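Local coordinates for trichothecene 3-O-acetyltransferase (Gibberella zeae, PDB 2RKV), which transfers an acetyl group from acetyl coenzyme A to the C3 hydroxyl of trichothecene mycotoxins such as T-2 toxin, at residues L17-Q22 with R119-I124; F111-I116 with I404-E409; V53-G58 with K134-L139. All coordinates share one frame; numbering follows the deposited sequence. Where two conformers were deposited one is given.

Interaction 1: residues L17-Q22 with R119-I124; sequences LSIYTQ and RKTLPI. With ZBA (12,13-Epoxytrichothec-9-ene-3,4,8,15-tetrol-4,15-diacetate-8-isovalerate), chain D.
Y20 meets T121 and R119 across this contact, and Q22 meets the same two residues. The Y20 backbone N donates a nearly straight hydrogen bond (168°) to T121 O, 3.0 Å away. Two residues on, Q22 NE2 reaches R119 O at 2.8 Å; this acceptor lies almost in the amide plane, and the extended chain beyond CG suits Q22 to span the gap. R119 CD lies over one face of the Y20 ring, 4.1 Å from its centroid in a CH-pi contact. The guanidinium, tilted 36° from the ring, has Y20 CE1 over one of its own faces, offset toward the rim and 3.3 Å from R119 NE. At the far end P123 CD rests 3.3 Å from S18 O, and a water bonded to S18 O reaches R119 NH1 weakly. Apolar I19 and L122 line the toxin pocket: I19 CD1 approaches O17 of the bound T-2 toxin at 3.5 Å, and L122 CD2 its C48 at 3.9 Å.

The polar ends have outer partners: R402 binds Q22 OE1 and T121 OG1, P133 O takes R119 NH2, and P135 O takes Y20 OH. The 119-124 loop thus lies against the start of strand 20-28, which runs between strands 147-155 and 399-401.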
loop_
_atom_site.group_PDB
_atom_site.type_symbol
_atom_site.label_atom_id
_atom_site.label_comp_id
_atom_site.label_asym_id
_atom_site.label_seq_id
_atom_site.Cartn_x
_atom_site.Cartn_y
_atom_site.Cartn_z
ATOM N N LEU A 17 -1.280 -13.084 1.488
ATOM C CA LEU A 17 -0.532 -14.138 0.794
ATOM C C LEU A 17 -0.856 -14.302 -0.693
ATOM O O LEU A 17 -0.100 -14.958 -1.418
ATOM C CB LEU A 17 -0.659 -15.481 1.532
ATOM C CG LEU A 17 0.154 -15.649 2.823
ATOM C CD1 LEU A 17 -0.160 -16.977 3.477
ATOM C CD2 LEU A 17 1.647 -15.541 2.531
ATOM N N SER A 18 -1.952 -13.694 -1.156
ATOM C CA SER A 18 -2.372 -13.817 -2.562
ATOM C C SER A 18 -2.190 -12.531 -3.395
ATOM O O SER A 18 -2.499 -12.504 -4.599
ATOM C CB SER A 18 -3.836 -14.273 -2.632
ATOM O OG SER A 18 -4.685 -13.341 -1.982
ATOM N N ILE A 19 -1.671 -11.486 -2.758
ATOM C CA ILE A 19 -1.632 -10.140 -3.332
ATOM C C ILE A 19 -0.198 -9.676 -3.584
ATOM O O ILE A 19 0.702 -9.994 -2.808
ATOM C CB ILE A 19 -2.327 -9.128 -2.380
ATOM C CG1 ILE A 19 -3.843 -9.366 -2.350
ATOM C CG2 ILE A 19 -2.024 -7.683 -2.778
ATOM C CD1 ILE A 19 -4.561 -8.562 -1.259
ATOM N N TYR A 20 -0.013 -8.928 -4.670
ATOM C CA TYR A 20 1.209 -8.165 -4.907
ATOM C C TYR A 20 0.946 -6.664 -4.858
ATOM O O TYR A 20 0.031 -6.160 -5.527
ATOM C CB TYR A 20 1.835 -8.537 -6.251
ATOM C CG TYR A 20 2.670 -9.788 -6.172
ATOM C CD1 TYR A 20 2.087 -11.050 -6.265
ATOM C CD2 TYR A 20 4.051 -9.706 -5.976
ATOM C CE1 TYR A 20 2.865 -12.210 -6.178
ATOM C CE2 TYR A 20 4.839 -10.857 -5.895
ATOM C CZ TYR A 20 4.241 -12.098 -5.987
ATOM O OH TYR A 20 5.024 -13.227 -5.900
ATOM N N THR A 21 1.750 -5.953 -4.066
ATOM C CA THR A 21 1.720 -4.489 -4.037
ATOM C C THR A 21 2.594 -3.935 -5.155
ATOM O O THR A 21 3.779 -4.271 -5.230
ATOM C CB THR A 21 2.247 -3.932 -2.698
ATOM O OG1 THR A 21 1.477 -4.476 -1.616
ATOM C CG2 THR A 21 2.170 -2.397 -2.676
ATOM N N GLN A 22 2.016 -3.086 -6.007
ATOM C CA GLN A 22 2.752 -2.474 -7.119
ATOM C C GLN A 22 2.961 -0.983 -6.896
ATOM O O GLN A 22 2.100 -0.298 -6.353
ATOM C CB GLN A 22 2.000 -2.645 -8.446
ATOM C CG GLN A 22 1.533 -4.062 -8.752
ATOM C CD GLN A 22 0.403 -4.073 -9.759
ATOM O OE1 GLN A 22 -0.404 -3.137 -9.812
ATOM N NE2 GLN A 22 0.322 -5.137 -10.554
ATOM N N ARG A 119 3.569 -8.512 -12.862
ATOM C CA ARG A 119 2.566 -9.450 -12.364
ATOM C C ARG A 119 1.368 -8.643 -11.867
ATOM O O ARG A 119 1.531 -7.523 -11.396
ATOM C CB ARG A 119 3.140 -10.302 -11.219
ATOM C CG ARG A 119 2.124 -11.245 -10.574
ATOM C CD ARG A 119 2.813 -12.386 -9.860
ATOM N NE ARG A 119 1.874 -13.251 -9.151
ATOM C CZ ARG A 119 2.165 -14.477 -8.716
ATOM N NH1 ARG A 119 1.256 -15.188 -8.067
ATOM N NH2 ARG A 119 3.364 -15.000 -8.944
ATOM N N LYS A 120 0.173 -9.214 -11.974
ATOM C CA LYS A 120 -1.033 -8.522 -11.508
ATOM C C LYS A 120 -1.075 -8.407 -9.987
ATOM O O LYS A 120 -0.463 -9.205 -9.272
ATOM C CB LYS A 120 -2.289 -9.219 -12.029
ATOM C CG LYS A 120 -2.493 -9.040 -13.531
ATOM C CD LYS A 120 -3.653 -9.886 -14.062
ATOM C CE LYS A 120 -4.987 -9.456 -13.457
ATOM N NZ LYS A 120 -5.396 -8.097 -13.914
ATOM N N THR A 121 -1.796 -7.398 -9.503
ATOM C CA THR A 121 -2.025 -7.202 -8.078
ATOM C C THR A 121 -2.786 -8.375 -7.452
ATOM O O THR A 121 -2.413 -8.882 -6.386
ATOM C CB THR A 121 -2.817 -5.905 -7.844
ATOM O OG1 THR A 121 -2.018 -4.782 -8.239
ATOM C CG2 THR A 121 -3.201 -5.770 -6.378
ATOM N N LEU A 122 -3.857 -8.790 -8.123
ATOM C CA LEU A 122 -4.738 -9.823 -7.612
ATOM C C LEU A 122 -4.426 -11.174 -8.254
ATOM O O LEU A 122 -3.851 -11.214 -9.343
ATOM C CB LEU A 122 -6.204 -9.425 -7.844
ATOM C CG LEU A 122 -6.621 -8.092 -7.207
ATOM C CD1 LEU A 122 -8.032 -7.667 -7.638
ATOM C CD2 LEU A 122 -6.492 -8.107 -5.673
ATOM N N PRO A 123 -4.794 -12.284 -7.572
ATOM C CA PRO A 123 -4.574 -13.632 -8.102
ATOM C C PRO A 123 -5.561 -13.962 -9.223
ATOM O O PRO A 123 -6.414 -14.844 -9.072
ATOM C CB PRO A 123 -4.809 -14.528 -6.881
ATOM C CG PRO A 123 -5.790 -13.772 -6.055
ATOM C CD PRO A 123 -5.417 -12.318 -6.231
ATOM N N ILE A 124 -5.432 -13.237 -10.328
ATOM C CA ILE A 124 -6.319 -13.356 -11.478
ATOM C C ILE A 124 -5.462 -13.624 -12.705
ATOM O O ILE A 124 -4.452 -12.954 -12.919
ATOM C CB ILE A 124 -7.148 -12.051 -11.697
ATOM C CG1 ILE A 124 -8.110 -11.816 -10.529
ATOM C CG2 ILE A 124 -7.903 -12.088 -13.045
ATOM C CD1 ILE A 124 -8.715 -10.421 -10.477
HETATM O O18 ZBA D . -9.109 -5.510 -0.459
HETATM C C44 ZBA D . -8.322 -6.347 -0.642
HETATM C C45 ZBA D . -8.608 -7.787 -0.874
HETATM C C46 ZBA D . -8.445 -8.150 -2.276
HETATM C C48 ZBA D . -9.327 -7.371 -3.107
HETATM C C47 ZBA D . -8.803 -9.549 -2.674
HETATM O O17 ZBA D . -7.016 -6.068 -0.698
HETATM C C31 ZBA D . -6.541 -4.713 -0.722
HETATM C C30 ZBA D . -6.405 -4.143 0.650
HETATM C C32 ZBA D . -5.287 -4.748 -1.513
HETATM C C39 ZBA D . -5.471 -5.187 -2.947
HETATM C C33 ZBA D . -4.139 -4.458 -0.984
HETATM C C34 ZBA D . -3.941 -4.039 0.422
HETATM O O10 ZBA D . -3.864 -2.601 0.363
HETATM C C29 ZBA D . -5.089 -4.435 1.371
HETATM C C38 ZBA D . -4.981 -5.930 1.651
HETATM O O12 ZBA D . -6.257 -6.469 1.961
HETATM C C40 ZBA D . -6.406 -7.407 2.881
HETATM C C41 ZBA D . -7.858 -7.811 2.984
HETATM O O13 ZBA D . -5.596 -7.856 3.540
HETATM C C28 ZBA D . -4.950 -3.618 2.724
HETATM C C37 ZBA D . -5.949 -4.043 3.818
HETATM C C35 ZBA D . -5.052 -2.143 2.356
HETATM C C25 ZBA D . -3.801 -1.927 1.586
HETATM C C36 ZBA D . -6.170 -1.251 2.476
HETATM O O11 ZBA D . -5.194 -1.276 3.490
HETATM C C27 ZBA D . -3.463 -3.650 3.212
HETATM C C26 ZBA D . -2.772 -2.495 2.511
HETATM O O16 ZBA D . -1.601 -2.877 1.846
HETATM O O14 ZBA D . -3.510 -3.346 4.610
HETATM C C42 ZBA D . -2.627 -3.722 5.527
HETATM O O15 ZBA D . -2.732 -3.429 6.674
HETATM C C43 ZBA D . -1.538 -4.458 4.940
HETATM O O HOH W 1 -1.060 -13.256 -6.608
#

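Interaction 2: residues F111-I116 with I404-E409; sequences FDENII and IFEPVE
I404 N donates to F111 O at 2.9 Å, the stronger of two backbone bonds that bridge the loop 404-409 to the chain at the start of helix 113-116. The return bond, from E113 N to I404 O at 3.3 Å, is weak. Between them D112 faces I404 in a single beta bridge, and its carboxylate caps the helix: D112 OD1 accepts from N114 N at 3.0 Å, the donor arriving from above the carboxylate plane. Aspartate suits this N-cap because its short side chain can meet a backbone N-H at the start of the helix.

E113 OE2 and E406 OE1 stand 3.6 Å apart, with their carboxylate planes 74° from each other. Two things make this tolerable: one water donates to both oxygens, and K120 forms salt bridges with both side chains. The lysine probably keeps both glutamates ionised. E113 has CG placed between its backbone N and carbonyl carbon (chi1 65°), which sends the extended chain past F405 CB, with E113 OE2 3.3 Å from it. E113 OE1 accepts from T121 N and Q22 NE2.

Apolar packing is modest: I404 CG2 lies 3.7 Å from D112 CA. Beyond it, I404 and F405 meet W231 of strand 229-236, while F111 packs on strands 20-28 and 399-401, so the bridge joins pieces near the edges of two sheets.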
loop_
_atom_site.group_PDB
_atom_site.type_symbol
_atom_site.label_atom_id
_atom_site.label_comp_id
_atom_site.label_asym_id
_atom_site.label_seq_id
_atom_site.Cartn_x
_atom_site.Cartn_y
_atom_site.Cartn_z
ATOM N N PHE A 111 -1.047 3.987 -16.124
ATOM C CA PHE A 111 -0.178 2.994 -15.491
ATOM C C PHE A 111 -0.942 1.673 -15.426
ATOM O O PHE A 111 -1.317 1.200 -14.349
ATOM C CB PHE A 111 0.245 3.442 -14.077
ATOM C CG PHE A 111 1.089 4.677 -14.040
ATOM C CD1 PHE A 111 2.486 4.585 -14.000
ATOM C CD2 PHE A 111 0.500 5.943 -14.026
ATOM C CE1 PHE A 111 3.280 5.737 -13.948
ATOM C CE2 PHE A 111 1.281 7.098 -13.981
ATOM C CZ PHE A 111 2.675 6.998 -13.936
ATOM N N ASP A 112 -1.185 1.084 -16.591
ATOM C CA ASP A 112 -1.972 -0.134 -16.679
ATOM C C ASP A 112 -1.111 -1.314 -16.225
ATOM O O ASP A 112 -0.091 -1.599 -16.845
ATOM C CB ASP A 112 -2.446 -0.313 -18.130
ATOM C CG ASP A 112 -3.361 -1.517 -18.319
ATOM O OD1 ASP A 112 -3.431 -2.393 -17.438
ATOM O OD2 ASP A 112 -4.019 -1.577 -19.388
ATOM N N GLU A 113 -1.511 -1.990 -15.147
ATOM C CA GLU A 113 -0.687 -3.075 -14.589
ATOM C C GLU A 113 -0.412 -4.163 -15.629
ATOM O O GLU A 113 0.606 -4.834 -15.563
ATOM C CB GLU A 113 -1.321 -3.710 -13.348
ATOM C CG GLU A 113 -2.644 -4.434 -13.631
ATOM C CD GLU A 113 -3.103 -5.332 -12.502
ATOM O OE1 GLU A 113 -2.375 -5.462 -11.483
ATOM O OE2 GLU A 113 -4.210 -5.914 -12.627
ATOM N N ASN A 114 -1.327 -4.337 -16.580
ATOM C CA ASN A 114 -1.148 -5.369 -17.602
ATOM C C ASN A 114 -0.039 -5.031 -18.595
ATOM O O ASN A 114 0.536 -5.928 -19.225
ATOM C CB ASN A 114 -2.479 -5.644 -18.308
ATOM C CG ASN A 114 -3.557 -6.105 -17.344
ATOM O OD1 ASN A 114 -4.625 -5.497 -17.257
ATOM N ND2 ASN A 114 -3.273 -7.156 -16.592
ATOM N N ILE A 115 0.286 -3.740 -18.693
ATOM C CA ILE A 115 1.269 -3.235 -19.643
ATOM C C ILE A 115 2.609 -2.922 -18.958
ATOM O O ILE A 115 3.675 -3.225 -19.512
ATOM C CB ILE A 115 0.723 -1.986 -20.377
ATOM C CG1 ILE A 115 -0.581 -2.339 -21.107
ATOM C CG2 ILE A 115 1.761 -1.402 -21.357
ATOM C CD1 ILE A 115 -1.278 -1.142 -21.725
ATOM N N ILE A 116 2.560 -2.323 -17.765
ATOM C CA ILE A 116 3.789 -1.817 -17.134
ATOM C C ILE A 116 4.230 -2.526 -15.831
ATOM O O ILE A 116 5.275 -2.182 -15.269
ATOM C CB ILE A 116 3.772 -0.250 -16.979
ATOM C CG1 ILE A 116 2.530 0.250 -16.224
ATOM C CG2 ILE A 116 3.827 0.435 -18.365
ATOM C CD1 ILE A 116 2.439 -0.159 -14.772
ATOM N N ILE A 404 -3.030 1.078 -12.047
ATOM C CA ILE A 404 -4.440 0.716 -12.027
ATOM C C ILE A 404 -4.602 -0.808 -12.116
ATOM O O ILE A 404 -3.833 -1.493 -12.802
ATOM C CB ILE A 404 -5.225 1.438 -13.164
ATOM C CG1 ILE A 404 -6.732 1.412 -12.895
ATOM C CG2 ILE A 404 -4.877 0.868 -14.548
ATOM C CD1 ILE A 404 -7.522 2.415 -13.738
ATOM N N PHE A 405 -5.590 -1.324 -11.400
ATOM C CA PHE A 405 -5.980 -2.718 -11.492
ATOM C C PHE A 405 -7.505 -2.798 -11.403
ATOM O O PHE A 405 -8.185 -1.780 -11.616
ATOM C CB PHE A 405 -5.244 -3.597 -10.457
ATOM C CG PHE A 405 -5.503 -3.240 -9.006
ATOM C CD1 PHE A 405 -6.213 -4.117 -8.186
ATOM C CD2 PHE A 405 -4.979 -2.071 -8.441
ATOM C CE1 PHE A 405 -6.443 -3.821 -6.829
ATOM C CE2 PHE A 405 -5.197 -1.765 -7.080
ATOM C CZ PHE A 405 -5.932 -2.654 -6.275
ATOM N N GLU A 406 -8.043 -3.983 -11.131
ATOM C CA GLU A 406 -9.496 -4.124 -11.033
ATOM C C GLU A 406 -10.033 -3.161 -9.976
ATOM O O GLU A 406 -9.405 -2.976 -8.931
ATOM C CB GLU A 406 -9.898 -5.559 -10.681
ATOM C CG GLU A 406 -9.721 -6.571 -11.819
ATOM C CD GLU A 406 -8.286 -7.088 -11.968
ATOM O OE1 GLU A 406 -7.420 -6.756 -11.120
ATOM O OE2 GLU A 406 -8.032 -7.833 -12.942
ATOM N N PRO A 407 -11.190 -2.533 -10.249
ATOM C CA PRO A 407 -11.829 -1.739 -9.208
ATOM C C PRO A 407 -12.136 -2.607 -7.993
ATOM O O PRO A 407 -12.543 -3.765 -8.141
ATOM C CB PRO A 407 -13.130 -1.270 -9.877
ATOM C CG PRO A 407 -12.823 -1.274 -11.326
ATOM C CD PRO A 407 -11.948 -2.485 -11.514
ATOM N N VAL A 408 -11.905 -2.048 -6.811
ATOM C CA VAL A 408 -12.233 -2.690 -5.549
ATOM C C VAL A 408 -12.960 -1.630 -4.737
ATOM O O VAL A 408 -12.329 -0.710 -4.204
ATOM C CB VAL A 408 -10.962 -3.154 -4.785
ATOM C CG1 VAL A 408 -11.331 -3.793 -3.449
ATOM C CG2 VAL A 408 -10.134 -4.122 -5.634
ATOM N N GLU A 409 -14.286 -1.741 -4.668
ATOM C CA GLU A 409 -15.090 -0.657 -4.093
ATOM C C GLU A 409 -14.624 -0.259 -2.698
ATOM O O GLU A 409 -14.461 -1.112 -1.821
ATOM C CB GLU A 409 -16.580 -1.011 -4.065
ATOM C CG GLU A 409 -17.441 0.213 -3.770
ATOM C CD GLU A 409 -18.915 -0.095 -3.630
ATOM O OE1 GLU A 409 -19.306 -1.280 -3.729
ATOM O OE2 GLU A 409 -19.678 0.866 -3.413
HETATM O O HOH W 2 -4.945 -7.380 -10.462
#

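Interaction 3: residues V53-G58 with K134-L139; sequences VPWVAG and KPVILL
P135 begins the contact, its CA lying 3.7 Å from G58 O. Having no N-H to offer, the proline leaves the polar work to the next residue. V136 N donates to that same G58 O at 3.0 Å with an almost straight angle of 173°. V136 CB is also directed toward 53-58, and the two methyls divide the job. V136 CG2 sits 3.5 Å from G58 O, over the glycine backbone. CG1, anti to the backbone N (chi1 166°), extends instead to the rim of the W55 indole and meets W55 CZ3 at 4.1 Å, near the ring plane. The indole is fixed further by its NE1, bonded to M188 O, and by a cation-pi contact with R192. A branched valine suits this place because one residue can fill both sites. Glycine suits the other side: without a side chain, G58 lets the backbone pass close to W55 O, which accepts from G58 N at 2.9 Å and closes the 3-10 turn.

I137 follows, and I137 N donates to a water 3.2 Å away. The same water lies 2.7 Å from V56 O and 2.9 Å from G58 O. It therefore links the carbonyl ends of the turn to the incoming strand, supplementing the direct bond from V136 N to G58 O.

From I137 the chain continues as strand 137-144, with L139 packing on F42 and L46 of helix 35-52. The arrangement is a helix followed by a 3-10 turn, set against the entrance of a sheet strand; here it belongs to the alpha/beta layering of the N-terminal domain of a CoA-dependent acyltransferase of the BAHD superfamily.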
loop_
_atom_site.group_PDB
_atom_site.type_symbol
_atom_site.label_atom_id
_atom_site.label_comp_id
_atom_site.label_asym_id
_atom_site.label_seq_id
_atom_site.Cartn_x
_atom_site.Cartn_y
_atom_site.Cartn_z
ATOM N N VAL A 53 22.202 -9.695 0.267
ATOM C CA VAL A 53 21.016 -10.185 0.978
ATOM C C VAL A 53 20.309 -11.206 0.090
ATOM O O VAL A 53 19.350 -10.873 -0.622
ATOM C CB VAL A 53 20.069 -9.016 1.368
ATOM C CG1 VAL A 53 18.897 -9.513 2.213
ATOM C CG2 VAL A 53 20.848 -7.925 2.129
ATOM N N PRO A 54 20.812 -12.456 0.084
ATOM C CA PRO A 54 20.292 -13.500 -0.805
ATOM C C PRO A 54 18.767 -13.682 -0.809
ATOM O O PRO A 54 18.199 -13.975 -1.868
ATOM C CB PRO A 54 21.026 -14.759 -0.332
ATOM C CG PRO A 54 22.363 -14.211 0.146
ATOM C CD PRO A 54 21.976 -12.933 0.859
ATOM N N TRP A 55 18.099 -13.483 0.330
ATOM C CA TRP A 55 16.668 -13.790 0.383
ATOM C C TRP A 55 15.803 -12.912 -0.520
ATOM O O TRP A 55 14.688 -13.308 -0.863
ATOM C CB TRP A 55 16.121 -13.847 1.819
ATOM C CG TRP A 55 16.130 -12.544 2.570
ATOM C CD1 TRP A 55 16.989 -12.173 3.574
ATOM C CD2 TRP A 55 15.199 -11.459 2.417
ATOM N NE1 TRP A 55 16.657 -10.916 4.043
ATOM C CE2 TRP A 55 15.571 -10.453 3.345
ATOM C CE3 TRP A 55 14.094 -11.233 1.578
ATOM C CZ2 TRP A 55 14.876 -9.237 3.455
ATOM C CZ3 TRP A 55 13.403 -10.022 1.687
ATOM C CH2 TRP A 55 13.803 -9.040 2.618
ATOM N N VAL A 56 16.309 -11.742 -0.924
ATOM C CA VAL A 56 15.508 -10.868 -1.806
ATOM C C VAL A 56 15.211 -11.537 -3.164
ATOM O O VAL A 56 14.251 -11.176 -3.840
ATOM C CB VAL A 56 16.131 -9.446 -2.016
ATOM C CG1 VAL A 56 16.323 -8.736 -0.670
ATOM C CG2 VAL A 56 17.458 -9.513 -2.801
ATOM N N ALA A 57 16.042 -12.504 -3.548
ATOM C CA ALA A 57 15.856 -13.257 -4.794
ATOM C C ALA A 57 14.992 -14.510 -4.602
ATOM O O ALA A 57 14.827 -15.304 -5.530
ATOM C CB ALA A 57 17.224 -13.635 -5.397
ATOM N N GLY A 58 14.438 -14.672 -3.401
ATOM C CA GLY A 58 13.690 -15.872 -3.049
ATOM C C GLY A 58 12.228 -15.829 -3.466
ATOM O O GLY A 58 11.801 -14.926 -4.195
ATOM N N LYS A 134 5.718 -17.721 -6.208
ATOM C CA LYS A 134 5.419 -16.385 -5.713
ATOM C C LYS A 134 6.731 -15.686 -5.350
ATOM O O LYS A 134 7.132 -15.690 -4.190
ATOM C CB LYS A 134 4.505 -16.446 -4.481
ATOM C CG LYS A 134 3.116 -17.022 -4.729
ATOM C CD LYS A 134 2.375 -17.183 -3.407
ATOM N N PRO A 135 7.404 -15.083 -6.347
ATOM C CA PRO A 135 8.662 -14.390 -6.065
ATOM C C PRO A 135 8.469 -13.289 -5.016
ATOM O O PRO A 135 7.421 -12.633 -4.981
ATOM C CB PRO A 135 9.033 -13.771 -7.415
ATOM C CG PRO A 135 8.324 -14.665 -8.438
ATOM C CD PRO A 135 7.030 -14.998 -7.775
ATOM N N VAL A 136 9.470 -13.105 -4.164
ATOM C CA VAL A 136 9.412 -12.087 -3.123
ATOM C C VAL A 136 9.246 -10.694 -3.744
ATOM O O VAL A 136 8.403 -9.902 -3.303
ATOM C CB VAL A 136 10.669 -12.143 -2.225
ATOM C CG1 VAL A 136 10.789 -10.884 -1.367
ATOM C CG2 VAL A 136 10.611 -13.372 -1.346
ATOM N N ILE A 137 10.061 -10.407 -4.753
ATOM C CA ILE A 137 9.945 -9.148 -5.501
ATOM C C ILE A 137 10.091 -9.384 -6.992
ATOM O O ILE A 137 10.770 -10.311 -7.424
ATOM C CB ILE A 137 10.953 -8.046 -5.056
ATOM C CG1 ILE A 137 12.393 -8.567 -5.001
ATOM C CG2 ILE A 137 10.529 -7.407 -3.741
ATOM C CD1 ILE A 137 13.438 -7.456 -5.066
ATOM N N LEU A 138 9.404 -8.557 -7.780
ATOM C CA LEU A 138 9.495 -8.607 -9.234
ATOM C C LEU A 138 9.615 -7.187 -9.751
ATOM O O LEU A 138 9.000 -6.276 -9.197
ATOM C CB LEU A 138 8.257 -9.270 -9.847
ATOM C CG LEU A 138 8.029 -10.764 -9.598
ATOM C CD1 LEU A 138 6.623 -11.159 -10.009
ATOM C CD2 LEU A 138 9.047 -11.610 -10.356
ATOM N N LEU A 139 10.405 -6.999 -10.808
ATOM C CA LEU A 139 10.657 -5.657 -11.355
ATOM C C LEU A 139 10.350 -5.601 -12.853
ATOM O O LEU A 139 10.461 -6.603 -13.552
ATOM C CB LEU A 139 12.115 -5.274 -11.102
ATOM C CG LEU A 139 12.372 -5.353 -9.588
ATOM C CD1 LEU A 139 13.308 -6.510 -9.221
ATOM C CD2 LEU A 139 12.774 -4.023 -8.982
HETATM O O HOH W 3 12.443 -12.405 -5.427
#

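Interactions 1 and 2 are close neighbours, their centres about 11 Å apart, and K120 joins them through salt bridges to E113 and E406. Interaction 3 lies about 15 Å from interaction 1 and about 22 Å from interaction 2, centre to centre, and does not touch the latter. Interactions 1 and 3 reach the same five-stranded mixed sheet, through strands 20-28 and 137-144, and meet at the bond between Y20 OH and P135 O and where R119 packs on L138. Along the chain the segments run 17-22, 53-58, 111-116, 119-124, 134-139 and 404-409, so all three contacts cross. Interaction 2 alone brings in the late part of the chain, tying it to the N-terminal domain beside the toxin pocket.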